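Local coordinates for ATP-dependent 6-phosphofructokinase isozyme 2 (PDB 3UMO), which uses ATP to phosphorylate D-fructose 6-phosphate to fructose 1,6-bisphosphate, the first committing step of glycolysis, at residues A[131-137]-A[160-166]; A[1-5]-A[263-268]; A[82-86]-A[117-121]; A[153-157]-A[175-181]. All coordinates share one frame; numbering follows the deposited sequence.

Interaction 1: A[131-137]-A[160-166]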
loop_
_atom_site.group_PDB
_atom_site.type_symbol
_atom_site.label_atom_id
_atom_site.label_comp_id
_atom_site.label_asym_id
_atom_site.label_seq_id
_atom_site.Cartn_x
_atom_site.Cartn_y
_atom_site.Cartn_z
ATOM N N GLY A 131 28.095 -37.077 18.656
ATOM C CA GLY A 131 28.647 -36.898 17.327
ATOM C C GLY A 131 27.610 -36.458 16.311
ATOM O O GLY A 131 27.952 -35.923 15.257
ATOM N N ALA A 132 26.340 -36.693 16.624
ATOM C CA ALA A 132 25.257 -36.247 15.754
ATOM C C ALA A 132 25.090 -34.735 15.808
ATOM O O ALA A 132 25.568 -34.074 16.732
ATOM C CB ALA A 132 23.953 -36.937 16.117
ATOM N N ILE A 133 24.392 -34.200 14.813
ATOM C CA ILE A 133 24.191 -32.767 14.691
ATOM C C ILE A 133 22.763 -32.378 15.055
ATOM O O ILE A 133 21.804 -33.023 14.630
ATOM C CB ILE A 133 24.528 -32.299 13.261
ATOM C CG1 ILE A 133 26.021 -32.515 12.991
ATOM C CG2 ILE A 133 24.162 -30.834 13.051
ATOM C CD1 ILE A 133 26.410 -32.314 11.545
ATOM N N LEU A 134 22.637 -31.326 15.861
ATOM C CA LEU A 134 21.345 -30.755 16.213
ATOM C C LEU A 134 21.262 -29.310 15.746
ATOM O O LEU A 134 22.071 -28.467 16.144
ATOM C CB LEU A 134 21.118 -30.805 17.722
ATOM C CG LEU A 134 19.826 -30.107 18.155
ATOM C CD1 LEU A 134 18.631 -30.859 17.595
ATOM C CD2 LEU A 134 19.750 -30.000 19.681
ATOM N N VAL A 135 20.278 -29.020 14.905
ATOM C CA VAL A 135 20.056 -27.651 14.452
ATOM C C VAL A 135 18.910 -27.020 15.225
ATOM O O VAL A 135 17.756 -27.422 15.077
ATOM C CB VAL A 135 19.726 -27.593 12.945
ATOM C CG1 VAL A 135 19.585 -26.139 12.488
ATOM C CG2 VAL A 135 20.795 -28.307 12.133
ATOM N N ILE A 136 19.231 -26.028 16.049
ATOM C CA ILE A 136 18.221 -25.287 16.792
ATOM C C ILE A 136 17.905 -24.020 16.000
ATOM O O ILE A 136 18.729 -23.108 15.913
ATOM C CB ILE A 136 18.720 -24.921 18.203
ATOM C CG1 ILE A 136 19.219 -26.168 18.927
ATOM C CG2 ILE A 136 17.606 -24.260 19.004
ATOM C CD1 ILE A 136 20.687 -26.120 19.278
ATOM N N SER A 137 16.715 -23.968 15.408
ATOM C CA SER A 137 16.371 -22.875 14.507
ATOM C C SER A 137 14.954 -22.342 14.728
ATOM O O SER A 137 13.994 -23.109 14.838
ATOM C CB SER A 137 16.527 -23.319 13.041
ATOM O OG SER A 137 16.027 -22.319 12.173
ATOM N N GLY A 160 28.504 -34.557 23.499
ATOM C CA GLY A 160 28.996 -34.719 22.146
ATOM C C GLY A 160 28.021 -34.402 21.033
ATOM O O GLY A 160 28.302 -34.704 19.875
ATOM N N ILE A 161 26.885 -33.797 21.363
ATOM C CA ILE A 161 25.963 -33.349 20.320
ATOM C C ILE A 161 26.469 -32.039 19.726
ATOM O O ILE A 161 26.730 -31.079 20.456
ATOM C CB ILE A 161 24.533 -33.162 20.851
ATOM C CG1 ILE A 161 23.999 -34.489 21.397
ATOM C CG2 ILE A 161 23.622 -32.629 19.743
ATOM C CD1 ILE A 161 22.704 -34.360 22.163
ATOM N N ARG A 162 26.627 -32.010 18.404
ATOM C CA ARG A 162 27.162 -30.837 17.725
ATOM C C ARG A 162 26.021 -29.879 17.389
ATOM O O ARG A 162 25.110 -30.231 16.643
ATOM C CB ARG A 162 27.937 -31.253 16.472
ATOM C CG ARG A 162 29.121 -32.185 16.766
ATOM C CD ARG A 162 29.685 -32.801 15.488
ATOM N NE ARG A 162 30.507 -31.865 14.725
ATOM C CZ ARG A 162 30.922 -32.075 13.479
ATOM N NH1 ARG A 162 30.585 -33.189 12.841
ATOM N NH2 ARG A 162 31.670 -31.166 12.866
ATOM N N CYS A 163 26.064 -28.673 17.950
ATOM C CA CYS A 163 24.935 -27.752 17.833
ATOM C C CYS A 163 25.123 -26.643 16.802
ATOM O O CYS A 163 26.166 -25.983 16.750
ATOM C CB CYS A 163 24.605 -27.148 19.200
ATOM S SG CYS A 163 24.044 -28.375 20.405
ATOM N N ILE A 164 24.092 -26.454 15.980
ATOM C CA ILE A 164 24.042 -25.374 15.010
ATOM C C ILE A 164 22.870 -24.488 15.402
ATOM O O ILE A 164 21.791 -24.987 15.729
ATOM C CB ILE A 164 23.842 -25.935 13.589
ATOM C CG1 ILE A 164 25.068 -26.764 13.183
ATOM C CG2 ILE A 164 23.576 -24.817 12.585
ATOM C CD1 ILE A 164 24.911 -27.479 11.845
ATOM N N VAL A 165 23.083 -23.176 15.402
ATOM C CA VAL A 165 22.055 -22.255 15.882
ATOM C C VAL A 165 21.673 -21.219 14.831
ATOM O O VAL A 165 22.538 -20.598 14.217
ATOM C CB VAL A 165 22.518 -21.523 17.163
ATOM C CG1 VAL A 165 21.461 -20.521 17.628
ATOM C CG2 VAL A 165 22.840 -22.524 18.275
ATOM N N ASP A 166 20.369 -21.048 14.613
ATOM C CA ASP A 166 19.861 -19.971 13.770
ATOM C C ASP A 166 18.660 -19.357 14.479
ATOM O O ASP A 166 17.589 -19.954 14.530
ATOM C CB ASP A 166 19.467 -20.506 12.392
ATOM C CG ASP A 166 18.986 -19.412 11.450
ATOM O OD1 ASP A 166 18.658 -19.747 10.293
ATOM O OD2 ASP A 166 18.932 -18.228 11.858
HETATM O O HOH W 1 30.482 -35.818 14.519
HETATM O O HOH W 2 17.345 -22.105 9.893
#

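Interaction 2: A[1-5]-A[263-268]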
loop_
_atom_site.group_PDB
_atom_site.type_symbol
_atom_site.label_atom_id
_atom_site.label_comp_id
_atom_site.label_asym_id
_atom_site.label_seq_id
_atom_site.Cartn_x
_atom_site.Cartn_y
_atom_site.Cartn_z
ATOM N N MET A 1 28.466 -40.344 7.176
ATOM C CA MET A 1 27.745 -39.156 7.617
ATOM C C MET A 1 27.007 -39.424 8.925
ATOM O O MET A 1 26.373 -40.470 9.089
ATOM C CB MET A 1 26.754 -38.693 6.543
ATOM C CG MET A 1 26.126 -37.339 6.845
ATOM S SD MET A 1 24.650 -36.941 5.885
ATOM C CE MET A 1 25.353 -36.151 4.438
ATOM N N VAL A 2 27.094 -38.482 9.859
ATOM C CA VAL A 2 26.397 -38.614 11.133
ATOM C C VAL A 2 24.932 -38.241 10.966
ATOM O O VAL A 2 24.549 -37.655 9.959
ATOM C CB VAL A 2 27.028 -37.725 12.222
ATOM C CG1 VAL A 2 28.429 -38.220 12.563
ATOM C CG2 VAL A 2 27.060 -36.275 11.772
ATOM N N ARG A 3 24.115 -38.584 11.952
ATOM C CA ARG A 3 22.695 -38.267 11.883
ATOM C C ARG A 3 22.431 -36.791 12.173
ATOM O O ARG A 3 23.196 -36.135 12.881
ATOM C CB ARG A 3 21.905 -39.156 12.842
ATOM C CG ARG A 3 22.057 -40.648 12.548
ATOM C CD ARG A 3 20.952 -41.432 13.217
ATOM N NE ARG A 3 19.676 -40.737 13.072
ATOM C CZ ARG A 3 18.522 -41.167 13.568
ATOM N NH1 ARG A 3 18.469 -42.301 14.255
ATOM N NH2 ARG A 3 17.418 -40.455 13.384
ATOM N N ILE A 4 21.339 -36.277 11.616
ATOM C CA ILE A 4 20.973 -34.875 11.782
ATOM C C ILE A 4 19.586 -34.732 12.399
ATOM O O ILE A 4 18.632 -35.396 11.978
ATOM C CB ILE A 4 21.002 -34.137 10.434
ATOM C CG1 ILE A 4 22.385 -34.269 9.795
ATOM C CG2 ILE A 4 20.638 -32.667 10.611
ATOM C CD1 ILE A 4 22.424 -33.856 8.326
ATOM N N TYR A 5 19.484 -33.862 13.398
ATOM C CA TYR A 5 18.217 -33.555 14.038
ATOM C C TYR A 5 17.994 -32.055 14.013
ATOM O O TYR A 5 18.955 -31.279 13.980
ATOM C CB TYR A 5 18.225 -34.038 15.491
ATOM C CG TYR A 5 18.367 -35.535 15.643
ATOM C CD1 TYR A 5 19.616 -36.139 15.616
ATOM C CD2 TYR A 5 17.249 -36.343 15.822
ATOM C CE1 TYR A 5 19.749 -37.513 15.750
ATOM C CE2 TYR A 5 17.373 -37.715 15.961
ATOM C CZ TYR A 5 18.624 -38.291 15.924
ATOM O OH TYR A 5 18.750 -39.653 16.071
ATOM N N THR A 263 24.375 -27.572 6.991
ATOM C CA THR A 263 24.303 -28.665 7.952
ATOM C C THR A 263 24.759 -29.975 7.316
ATOM O O THR A 263 25.525 -30.735 7.910
ATOM C CB THR A 263 22.869 -28.834 8.487
ATOM O OG1 THR A 263 22.491 -27.661 9.219
ATOM C CG2 THR A 263 22.773 -30.044 9.401
ATOM N N LEU A 264 24.274 -30.242 6.108
ATOM C CA LEU A 264 24.691 -31.435 5.376
ATOM C C LEU A 264 26.189 -31.433 5.110
ATOM O O LEU A 264 26.852 -32.461 5.252
ATOM C CB LEU A 264 23.927 -31.550 4.058
ATOM C CG LEU A 264 22.510 -32.101 4.190
ATOM C CD1 LEU A 264 21.740 -31.895 2.886
ATOM C CD2 LEU A 264 22.555 -33.578 4.563
ATOM N N LYS A 265 26.724 -30.278 4.725
ATOM C CA LYS A 265 28.165 -30.161 4.501
ATOM C C LYS A 265 28.933 -30.365 5.795
ATOM O O LYS A 265 30.011 -30.970 5.802
ATOM C CB LYS A 265 28.526 -28.808 3.882
ATOM C CG LYS A 265 28.235 -28.703 2.388
ATOM C CD LYS A 265 28.902 -29.839 1.614
ATOM C CE LYS A 265 28.757 -29.658 0.109
ATOM N NZ LYS A 265 29.331 -30.815 -0.640
ATOM N N LEU A 266 28.379 -29.861 6.893
ATOM C CA LEU A 266 29.024 -30.000 8.197
ATOM C C LEU A 266 29.085 -31.477 8.586
ATOM O O LEU A 266 30.095 -31.956 9.117
ATOM C CB LEU A 266 28.273 -29.181 9.249
ATOM C CG LEU A 266 29.057 -28.654 10.457
ATOM C CD1 LEU A 266 28.979 -29.619 11.621
ATOM C CD2 LEU A 266 30.512 -28.384 10.093
ATOM N N ALA A 267 28.009 -32.205 8.293
ATOM C CA ALA A 267 27.946 -33.636 8.587
ATOM C C ALA A 267 28.949 -34.432 7.758
ATOM O O ALA A 267 29.372 -35.518 8.157
ATOM C CB ALA A 267 26.543 -34.164 8.368
ATOM N N GLU A 268 29.326 -33.889 6.605
ATOM C CA GLU A 268 30.292 -34.543 5.725
ATOM C C GLU A 268 31.701 -34.076 6.058
ATOM O O GLU A 268 32.661 -34.431 5.372
ATOM C CB GLU A 268 29.973 -34.236 4.258
ATOM C CG GLU A 268 28.657 -34.825 3.763
ATOM C CD GLU A 268 28.173 -34.189 2.470
ATOM O OE1 GLU A 268 26.992 -34.393 2.113
ATOM O OE2 GLU A 268 28.971 -33.484 1.815
#

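Interaction 3: A[82-86]-A[117-121]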
loop_
_atom_site.group_PDB
_atom_site.type_symbol
_atom_site.label_atom_id
_atom_site.label_comp_id
_atom_site.label_asym_id
_atom_site.label_seq_id
_atom_site.Cartn_x
_atom_site.Cartn_y
_atom_site.Cartn_z
ATOM N N THR A 82 7.938 -35.818 18.349
ATOM C CA THR A 82 7.131 -34.735 18.886
ATOM C C THR A 82 6.853 -34.876 20.380
ATOM O O THR A 82 6.974 -35.960 20.956
ATOM C CB THR A 82 5.796 -34.595 18.122
ATOM O OG1 THR A 82 5.044 -35.807 18.238
ATOM C CG2 THR A 82 6.043 -34.299 16.640
ATOM N N VAL A 83 6.504 -33.752 20.991
ATOM C CA VAL A 83 6.010 -33.719 22.354
ATOM C C VAL A 83 4.626 -33.104 22.279
ATOM O O VAL A 83 4.439 -32.075 21.631
ATOM C CB VAL A 83 6.909 -32.848 23.250
ATOM C CG1 VAL A 83 6.217 -32.549 24.575
ATOM C CG2 VAL A 83 8.251 -33.530 23.465
ATOM N N GLU A 84 3.646 -33.736 22.911
ATOM C CA GLU A 84 2.296 -33.193 22.881
ATOM C C GLU A 84 2.209 -32.016 23.844
ATOM O O GLU A 84 2.574 -32.137 25.014
ATOM C CB GLU A 84 1.270 -34.268 23.238
ATOM C CG GLU A 84 -0.141 -33.933 22.798
ATOM C CD GLU A 84 -1.005 -35.167 22.647
ATOM O OE1 GLU A 84 -0.638 -36.225 23.206
ATOM O OE2 GLU A 84 -2.046 -35.079 21.961
ATOM N N ALA A 85 1.753 -30.872 23.346
ATOM C CA ALA A 85 1.660 -29.674 24.174
ATOM C C ALA A 85 0.208 -29.287 24.420
ATOM O O ALA A 85 -0.667 -29.579 23.601
ATOM C CB ALA A 85 2.421 -28.521 23.535
ATOM N N LYS A 86 -0.040 -28.625 25.547
ATOM C CA LYS A 86 -1.394 -28.230 25.925
ATOM C C LYS A 86 -1.947 -27.141 25.009
ATOM O O LYS A 86 -3.102 -27.203 24.598
ATOM C CB LYS A 86 -1.432 -27.767 27.384
ATOM C CG LYS A 86 -1.092 -28.857 28.390
ATOM C CD LYS A 86 -2.308 -29.714 28.716
ATOM C CE LYS A 86 -1.940 -30.909 29.593
ATOM N NZ LYS A 86 -1.241 -31.978 28.821
ATOM N N GLU A 117 6.635 -29.391 29.448
ATOM C CA GLU A 117 6.775 -29.630 28.019
ATOM C C GLU A 117 8.196 -29.362 27.521
ATOM O O GLU A 117 8.723 -30.115 26.702
ATOM C CB GLU A 117 5.749 -28.799 27.238
ATOM C CG GLU A 117 4.320 -29.339 27.362
ATOM C CD GLU A 117 3.254 -28.280 27.132
ATOM O OE1 GLU A 117 2.053 -28.611 27.270
ATOM O OE2 GLU A 117 3.610 -27.123 26.820
ATOM N N PHE A 118 8.820 -28.301 28.026
ATOM C CA PHE A 118 10.186 -27.992 27.624
ATOM C C PHE A 118 11.160 -29.076 28.088
ATOM O O PHE A 118 12.069 -29.458 27.349
ATOM C CB PHE A 118 10.621 -26.623 28.140
ATOM C CG PHE A 118 11.977 -26.202 27.650
ATOM C CD1 PHE A 118 13.113 -26.467 28.399
ATOM C CD2 PHE A 118 12.119 -25.554 26.432
ATOM C CE1 PHE A 118 14.367 -26.088 27.949
ATOM C CE2 PHE A 118 13.373 -25.170 25.977
ATOM C CZ PHE A 118 14.497 -25.436 26.739
ATOM N N ARG A 119 10.971 -29.568 29.312
ATOM C CA ARG A 119 11.789 -30.663 29.823
ATOM C C ARG A 119 11.594 -31.933 28.991
ATOM O O ARG A 119 12.526 -32.718 28.818
ATOM C CB ARG A 119 11.494 -30.933 31.302
ATOM C CG ARG A 119 12.178 -29.958 32.255
ATOM C CD ARG A 119 11.924 -30.334 33.714
ATOM N NE ARG A 119 10.533 -30.091 34.086
ATOM C CZ ARG A 119 10.116 -29.018 34.750
ATOM N NH1 ARG A 119 10.987 -28.097 35.146
ATOM N NH2 ARG A 119 8.827 -28.882 35.041
ATOM N N GLN A 120 10.381 -32.132 28.480
ATOM C CA GLN A 120 10.116 -33.263 27.592
ATOM C C GLN A 120 10.885 -33.132 26.287
ATOM O O GLN A 120 11.379 -34.122 25.738
ATOM C CB GLN A 120 8.625 -33.378 27.288
ATOM C CG GLN A 120 7.803 -33.926 28.443
ATOM C CD GLN A 120 6.346 -34.062 28.082
ATOM O OE1 GLN A 120 5.993 -34.780 27.145
ATOM N NE2 GLN A 120 5.486 -33.360 28.814
ATOM N N LEU A 121 10.976 -31.903 25.792
ATOM C CA LEU A 121 11.721 -31.628 24.570
ATOM C C LEU A 121 13.208 -31.836 24.824
ATOM O O LEU A 121 13.919 -32.411 23.998
ATOM C CB LEU A 121 11.444 -30.206 24.084
ATOM C CG LEU A 121 10.078 -30.011 23.421
ATOM C CD1 LEU A 121 9.678 -28.546 23.401
ATOM C CD2 LEU A 121 10.096 -30.565 22.002
HETATM O O HOH W 3 3.130 -33.674 27.095
HETATM O O HOH W 4 4.173 -35.751 25.066
HETATM O O HOH W 5 1.502 -31.144 28.375
#

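Interaction 4: A[153-157]-A[175-181]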
loop_
_atom_site.group_PDB
_atom_site.type_symbol
_atom_site.label_atom_id
_atom_site.label_comp_id
_atom_site.label_asym_id
_atom_site.label_seq_id
_atom_site.Cartn_x
_atom_site.Cartn_y
_atom_site.Cartn_z
ATOM N N ILE A 153 21.175 -26.270 25.455
ATOM C CA ILE A 153 22.338 -26.323 24.583
ATOM C C ILE A 153 23.574 -26.803 25.335
ATOM O O ILE A 153 24.348 -27.610 24.812
ATOM C CB ILE A 153 22.566 -24.970 23.886
ATOM C CG1 ILE A 153 21.447 -24.736 22.872
ATOM C CG2 ILE A 153 23.919 -24.935 23.200
ATOM C CD1 ILE A 153 21.261 -23.293 22.499
ATOM N N SER A 154 23.744 -26.338 26.571
ATOM C CA SER A 154 24.863 -26.785 27.388
ATOM C C SER A 154 24.758 -28.283 27.644
ATOM O O SER A 154 25.757 -28.999 27.586
ATOM C CB SER A 154 24.905 -26.034 28.721
ATOM O OG SER A 154 26.040 -26.422 29.477
ATOM N N ALA A 155 23.542 -28.745 27.918
ATOM C CA ALA A 155 23.282 -30.159 28.183
ATOM C C ALA A 155 23.626 -31.013 26.970
ATOM O O ALA A 155 24.247 -32.070 27.093
ATOM C CB ALA A 155 21.827 -30.362 28.571
ATOM N N ALA A 156 23.214 -30.546 25.795
ATOM C CA ALA A 156 23.452 -31.277 24.556
ATOM C C ALA A 156 24.942 -31.382 24.241
ATOM O O ALA A 156 25.436 -32.455 23.883
ATOM C CB ALA A 156 22.694 -30.629 23.397
ATOM N N GLN A 157 25.659 -30.271 24.386
ATOM C CA GLN A 157 27.087 -30.238 24.070
ATOM C C GLN A 157 27.947 -31.114 24.987
ATOM O O GLN A 157 28.925 -31.713 24.535
ATOM C CB GLN A 157 27.606 -28.796 24.039
ATOM C CG GLN A 157 27.035 -27.988 22.877
ATOM C CD GLN A 157 27.718 -26.647 22.679
ATOM O OE1 GLN A 157 27.893 -26.195 21.548
ATOM N NE2 GLN A 157 28.092 -26.000 23.775
ATOM N N ALA A 175 21.673 -18.497 23.273
ATOM C CA ALA A 175 22.103 -19.751 22.667
ATOM C C ALA A 175 23.620 -19.795 22.530
ATOM O O ALA A 175 24.216 -20.869 22.485
ATOM C CB ALA A 175 21.435 -19.938 21.307
ATOM N N LEU A 176 24.233 -18.619 22.458
ATOM C CA LEU A 176 25.678 -18.496 22.284
ATOM C C LEU A 176 26.388 -18.185 23.597
ATOM O O LEU A 176 27.606 -17.990 23.623
ATOM C CB LEU A 176 25.996 -17.393 21.275
ATOM C CG LEU A 176 25.999 -17.738 19.787
ATOM C CD1 LEU A 176 25.486 -16.561 18.986
ATOM C CD2 LEU A 176 27.405 -18.107 19.335
ATOM N N ALA A 177 25.626 -18.123 24.683
ATOM C CA ALA A 177 26.192 -17.765 25.980
ATOM C C ALA A 177 27.173 -18.825 26.481
ATOM O O ALA A 177 28.147 -18.512 27.170
ATOM C CB ALA A 177 25.084 -17.530 26.999
ATOM N N ILE A 178 26.914 -20.077 26.118
ATOM C CA ILE A 178 27.711 -21.202 26.598
ATOM C C ILE A 178 29.005 -21.348 25.813
ATOM O O ILE A 178 30.008 -21.818 26.347
ATOM C CB ILE A 178 26.948 -22.536 26.479
ATOM C CG1 ILE A 178 25.445 -22.319 26.641
ATOM C CG2 ILE A 178 27.478 -23.547 27.488
ATOM C CD1 ILE A 178 24.683 -22.207 25.338
ATOM N N GLY A 179 28.969 -20.965 24.540
ATOM C CA GLY A 179 30.135 -21.061 23.682
ATOM C C GLY A 179 30.314 -22.426 23.047
ATOM O O GLY A 179 29.561 -23.365 23.337
ATOM N N ASN A 180 31.319 -22.524 22.179
ATOM C CA ASN A 180 31.652 -23.760 21.472
ATOM C C ASN A 180 30.548 -24.251 20.545
ATOM O O ASN A 180 30.464 -25.442 20.243
ATOM C CB ASN A 180 32.065 -24.863 22.453
ATOM C CG ASN A 180 33.308 -24.503 23.238
ATOM O OD1 ASN A 180 34.291 -24.017 22.675
ATOM N ND2 ASN A 180 33.270 -24.729 24.548
ATOM N N ILE A 181 29.705 -23.326 20.092
ATOM C CA ILE A 181 28.686 -23.643 19.103
ATOM C C ILE A 181 29.393 -24.007 17.800
ATOM O O ILE A 181 30.321 -23.318 17.389
ATOM C CB ILE A 181 27.764 -22.433 18.850
ATOM C CG1 ILE A 181 27.095 -21.973 20.149
ATOM C CG2 ILE A 181 26.732 -22.738 17.766
ATOM C CD1 ILE A 181 26.269 -23.034 20.844
#

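Interaction 1: A[131-137]-A[160-166]
Arg162 follows the backbone of Gly131 and Ala132 at the N-terminal end of two adjoining parallel strands, 133-137 and 162-166. Its CB lies 3.7 Å from Ala132 O and near CG1 of Ile133, CG rests by the same carbonyl, and CD is 3.6 Å from Gly131 O. The chain then bends at chi3 (77°), which leaves Gly131 O near the plane of the guanidinium, at its edge. A water donates to Gly131 O and takes a weak bond from NH1; NH2 makes a long, weak ion pair with Glu182.

Deeper in, the backbones zip together: Ala132 O accepts from Arg162 N (2.9 Å), Leu134 N donates to Arg162 O (2.8 Å), and Ile164 and Ile136 continue the pattern. Ile164 CD1 meets Ile133 CG2 at 3.6 Å on one face; on the other, Ile136 CD1 lies against Cys163 CB. Helix 146-158 links the strands, completing a beta-alpha-beta unit.

At the C-terminal ends one water accepts from Ser137 OG (2.6 Å) and donates to Asp166 OD1 (2.7 Å). The chemistry is thus an apolar middle between two polar ends, and at the C-terminal one the Asp166 side chain comes within about 4 Å of a bound magnesium ion.

Interaction 2: A[1-5]-A[263-268]
Ile4 lays its two methyl groups over the last turns of helix 254-267. CG2, carried on the far side of CB from the backbone N (chi1, to CG1, -57°), meets CG2 of Thr263 at 3.6 Å, and the two side chains pass at a slant. CD1 reaches on to CD2 of Leu264, 3.8 Å away; here the side chains cross at about a right angle. The hydroxyl of Thr263 has other business, bonding back to the carbonyl of Val259 within its own helix, and leaves its methyl to the hydrophobic side.

One turn later Ala267 is the small residue against which the N-terminus can lie close. Its CB has Val2 CG2 at 4.0 Å and Ile4 CD1 at 4.1 Å. Met1 is poorly ordered, so all its contacts are less certain: as modelled, CG lies 3.5 Å from Ala267 CB, and a bend at the sulfur (chi3 -89°) carries CE towards CD2 of Leu264 and the side chain of Glu268. No hydrogen bond joins the segments, and Val2 N is buried without a partner.

Ile48 of helix 40-50 touches Ile4, Thr263 and Leu264 alike, while Ile133 of the next strand packs on Ala267. Helix 254-267 therefore lies on one face of the central parallel sheet, beside helix 40-50, where strand 4-7 runs between strands 55-61 and 133-137.

Interaction 3: A[82-86]-A[117-121]
Val83 points its forked side chain at helix 115-125 and meets two residues there, each at a slant. CG2 packs on CD2 of Leu121 at 3.8 Å. CG1, lying opposite the backbone N (chi1 167°), sits 3.7 Å from Gln120 CB and also touches that residue's amide oxygen. The strand runs nearly antiparallel to the helix, at 161° with 8.6 Å between the local axes, so Leu121 stands near Val83 and Glu117, a turn earlier, near Ala85.

Glu117, whose backbone N bonds to Asn114, stretches out beyond CG towards the end of the strand. Its carboxylate carbon CD lies 3.7 Å from Ala85 CB, and OE1 accepts a hydrogen bond from Lys86 N (2.7 Å), the N-H arriving from above the carboxylate plane. The Lys86 side chain crosses that of Glu117 at about a right angle; NZ stays 5.0 Å from OE1, and a water bridges them. Putting an alanine here would probably leave Lys86 N without its acceptor and open a gap beside Ala85.

Gln120 adds two more bridges: a water accepts from NE2 and donates to Glu84 O, and another donates to OE1 and accepts from Glu84 N. A small apolar patch at Val83 is thus fringed by polar links, one direct and the others through water, that tie an edge strand of the parallel sheet to the helix.

Interaction 4: A[153-157]-A[175-181]
The carboxamide of Gln157 has Gly179 O in its plane at the NE2 end, while Asn180 O and Ile181 CD1 are displaced to opposite sides of that plane near OE1. Gly179 O is 3.0 Å from NE2, on a nearly straight bond (173° at the hydrogen) that arrives almost head-on to the carbonyl. The other end is less comfortable. OE1 stands 3.0 Å from Asn180 O, two acceptors that cannot bond each other, and 3.6 Å from Ile181 CD1. Lys219 gives Asn180 O a weak hydrogen bond, which may ease the crowding of the two oxygens.

A turn back along the helix, Ile153 handles the greasy half. Its CG2, placed opposite the backbone N (chi1, to CG1, -69°), meets CD1 of Ile178 at 3.5 Å and CD1 of Ile181 at 3.8 Å, while its own CD1 runs down to Ala175 CB at 3.6 Å. Ile178 CG2 also covers CB of Ser154.

A leucine in place of Gln157 would probably leave Gly179 O without this donor and weaken the hold of the helix on the loop. Helix 146-158 is thus joined to the connection between helix 169-175 and strand 183-184 in two ways: one directional bond sets its position against the Gly179 carbonyl, and the apolar contacts of Ile153 with Ala175, Ile178 and Ile181 supply most of the rest.

In the fold
Interactions 1, 2 and 3 all reach the central parallel sheet of this ribokinase-type fold. Interaction 1 joins two neighbouring inner strands; interaction 2, centred about 9 Å away, adds a helix to the next strand, and Tyr5 probably bonds to Ile133 and Val135. Interaction 4, its centre also about 9 Å from that of interaction 1, shares helix 146-158 of the same beta-alpha-beta unit, and Ala175 and Ile181 touch Val165. Interaction 3 stands apart at an edge strand, 80-84, its centre about 19 Å from that of interaction 1 and about 25 Å from that of interaction 2. Along the chain, interaction 2 encloses the rest, interaction 3 closes first, and interactions 1 and 4 interlock. Helices thus hold the N-terminal segment and one sheet margin to the core.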